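PDB 1JEO: 3-hexulose-6-phosphate isomerase from Methanocaldococcus jannaschii, which catalyses the interconversion of D-arabino-hex-3-ulose 6-phosphate and beta-D-fructose 6-phosphate. Local coordinates for residues A[43-48]-A[87-92]. Numbering follows the deposited sequence.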
loop_
_atom_site.group_PDB
_atom_site.type_symbol
_atom_site.label_atom_id
_atom_site.label_comp_id
_atom_site.label_asym_id
_atom_site.label_seq_id
_atom_site.Cartn_x
_atom_site.Cartn_y
_atom_site.Cartn_z
ATOM N N ILE A 43 0.716 0.267 12.255
ATOM C CA ILE A 43 0.286 0.377 10.856
ATOM C C ILE A 43 -0.549 -0.841 10.459
ATOM O O ILE A 43 -0.125 -1.981 10.639
ATOM C CB ILE A 43 1.507 0.535 9.893
ATOM C CG1 ILE A 43 2.361 1.734 10.323
ATOM C CG2 ILE A 43 1.032 0.770 8.448
ATOM C CD1 ILE A 43 3.804 1.625 9.968
ATOM N N PHE A 44 -1.740 -0.578 9.922
ATOM C CA PHE A 44 -2.671 -1.627 9.501
ATOM C C PHE A 44 -2.879 -1.635 7.994
ATOM O O PHE A 44 -3.124 -0.596 7.388
ATOM C CB PHE A 44 -4.030 -1.450 10.191
ATOM C CG PHE A 44 -4.004 -1.699 11.670
ATOM C CD1 PHE A 44 -3.484 -0.732 12.557
ATOM C CD2 PHE A 44 -4.526 -2.891 12.196
ATOM C CE1 PHE A 44 -3.490 -0.950 13.953
ATOM C CE2 PHE A 44 -4.538 -3.124 13.594
ATOM C CZ PHE A 44 -4.018 -2.150 14.472
ATOM N N ILE A 45 -2.756 -2.815 7.392
ATOM C CA ILE A 45 -2.939 -2.969 5.950
ATOM C C ILE A 45 -4.115 -3.917 5.691
ATOM O O ILE A 45 -4.290 -4.902 6.408
ATOM C CB ILE A 45 -1.674 -3.581 5.242
ATOM C CG1 ILE A 45 -0.354 -3.006 5.785
ATOM C CG2 ILE A 45 -1.780 -3.426 3.716
ATOM C CD1 ILE A 45 -0.077 -1.561 5.509
ATOM N N PHE A 46 -4.911 -3.610 4.665
ATOM C CA PHE A 46 -6.042 -4.453 4.272
ATOM C C PHE A 46 -6.322 -4.383 2.774
ATOM O O PHE A 46 -6.128 -3.351 2.125
ATOM C CB PHE A 46 -7.328 -4.127 5.062
ATOM C CG PHE A 46 -8.461 -5.118 4.833
ATOM C CD1 PHE A 46 -8.317 -6.482 5.191
ATOM C CD2 PHE A 46 -9.662 -4.706 4.222
ATOM C CE1 PHE A 46 -9.352 -7.426 4.945
ATOM C CE2 PHE A 46 -10.710 -5.639 3.968
ATOM C CZ PHE A 46 -10.551 -7.003 4.334
ATOM N N GLY A 47 -6.842 -5.500 2.277
ATOM C CA GLY A 47 -7.218 -5.659 0.891
ATOM C C GLY A 47 -7.857 -7.028 0.771
ATOM O O GLY A 47 -7.620 -7.905 1.610
ATOM N N VAL A 48 -8.635 -7.219 -0.288
ATOM C CA VAL A 48 -9.323 -8.483 -0.554
ATOM C C VAL A 48 -8.698 -9.120 -1.803
ATOM O O VAL A 48 -8.168 -8.412 -2.661
ATOM C CB VAL A 48 -10.866 -8.230 -0.757
ATOM C CG1 VAL A 48 -11.594 -9.480 -1.227
ATOM C CG2 VAL A 48 -11.488 -7.752 0.543
ATOM N N ILE A 87 -3.943 1.510 5.741
ATOM C CA ILE A 87 -3.657 1.594 4.311
ATOM C C ILE A 87 -4.552 0.558 3.620
ATOM O O ILE A 87 -4.524 -0.632 3.954
ATOM C CB ILE A 87 -2.144 1.349 3.997
ATOM C CG1 ILE A 87 -1.287 2.457 4.630
ATOM C CG2 ILE A 87 -1.898 1.298 2.478
ATOM C CD1 ILE A 87 0.211 2.197 4.649
ATOM N N LEU A 88 -5.378 1.038 2.693
ATOM C CA LEU A 88 -6.302 0.193 1.941
ATOM C C LEU A 88 -5.875 0.079 0.491
ATOM O O LEU A 88 -5.483 1.067 -0.126
ATOM C CB LEU A 88 -7.733 0.740 2.035
ATOM C CG LEU A 88 -8.341 0.780 3.446
ATOM C CD1 LEU A 88 -9.626 1.554 3.461
ATOM C CD2 LEU A 88 -8.562 -0.628 3.990
ATOM N N ILE A 89 -5.862 -1.154 -0.015
ATOM C CA ILE A 89 -5.476 -1.438 -1.398
ATOM C C ILE A 89 -6.673 -2.088 -2.079
ATOM O O ILE A 89 -7.122 -3.161 -1.667
ATOM C CB ILE A 89 -4.208 -2.364 -1.462
ATOM C CG1 ILE A 89 -3.030 -1.678 -0.758
ATOM C CG2 ILE A 89 -3.798 -2.649 -2.924
ATOM C CD1 ILE A 89 -1.958 -2.606 -0.297
ATOM N N SER A 90 -7.203 -1.409 -3.095
ATOM C CA SER A 90 -8.359 -1.892 -3.849
ATOM C C SER A 90 -8.347 -1.393 -5.291
ATOM O O SER A 90 -8.152 -0.208 -5.531
ATOM C CB SER A 90 -9.655 -1.455 -3.162
ATOM O OG SER A 90 -10.791 -1.905 -3.879
ATOM N N GLY A 91 -8.600 -2.298 -6.236
ATOM C CA GLY A 91 -8.628 -1.952 -7.652
ATOM C C GLY A 91 -9.718 -0.968 -8.035
ATOM O O GLY A 91 -9.427 0.155 -8.444
ATOM N N SER A 92 -10.971 -1.368 -7.841
ATOM C CA SER A 92 -12.113 -0.522 -8.170
ATOM C C SER A 92 -12.455 0.463 -7.059
ATOM O O SER A 92 -13.100 1.480 -7.311
ATOM C CB SER A 92 -13.340 -1.386 -8.464
ATOM O OG SER A 92 -13.770 -2.069 -7.296
HETATM O O HOH W 1 -9.126 -4.923 -1.767
#
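Ile87 O takes the N-H of Phe46 at 3.1 Å and receives a CA-H...O contact from Ile45 CA at 3.5 Å. Phe46 O is used likewise by Ile89 N and Leu88 CA. The shortest direct bond between the strands is Ile87 N to Phe44 O, 2.8 Å. This is the ladder of two adjacent parallel strands in the SIS-domain sheet. Past the last rung a water bridges Val48 N and Ile89 O. On one face, Ile45 and Ile87 meet side by side through their CD1 methyls at 3.9 Å. Ile45 CD1 is turned back beside its own CA (chi2 -67°), which brings it to Ile87. Ile45 CG2 reaches Ile89 CD1 at 4.1 Å. Phe58 of helix 49-64 covers Ile45 and Ile87. With an alanine in place of Ile45, the CD1 methyls of Ile87 and Ile89 would probably lose a neighbour. On the other face, Leu88 CD2 sits against Phe46 CB, near the ring plane at its edge, under helix 96-106. Ser90, Gly91 and Ser92, inferred to bind substrate, hydrogen-bond a citrate, probably from the crystallisation liquor. The bonded, apolar pair thus brings this polar loop to the strands' C-terminal ends, consistent with a phosphosugar site.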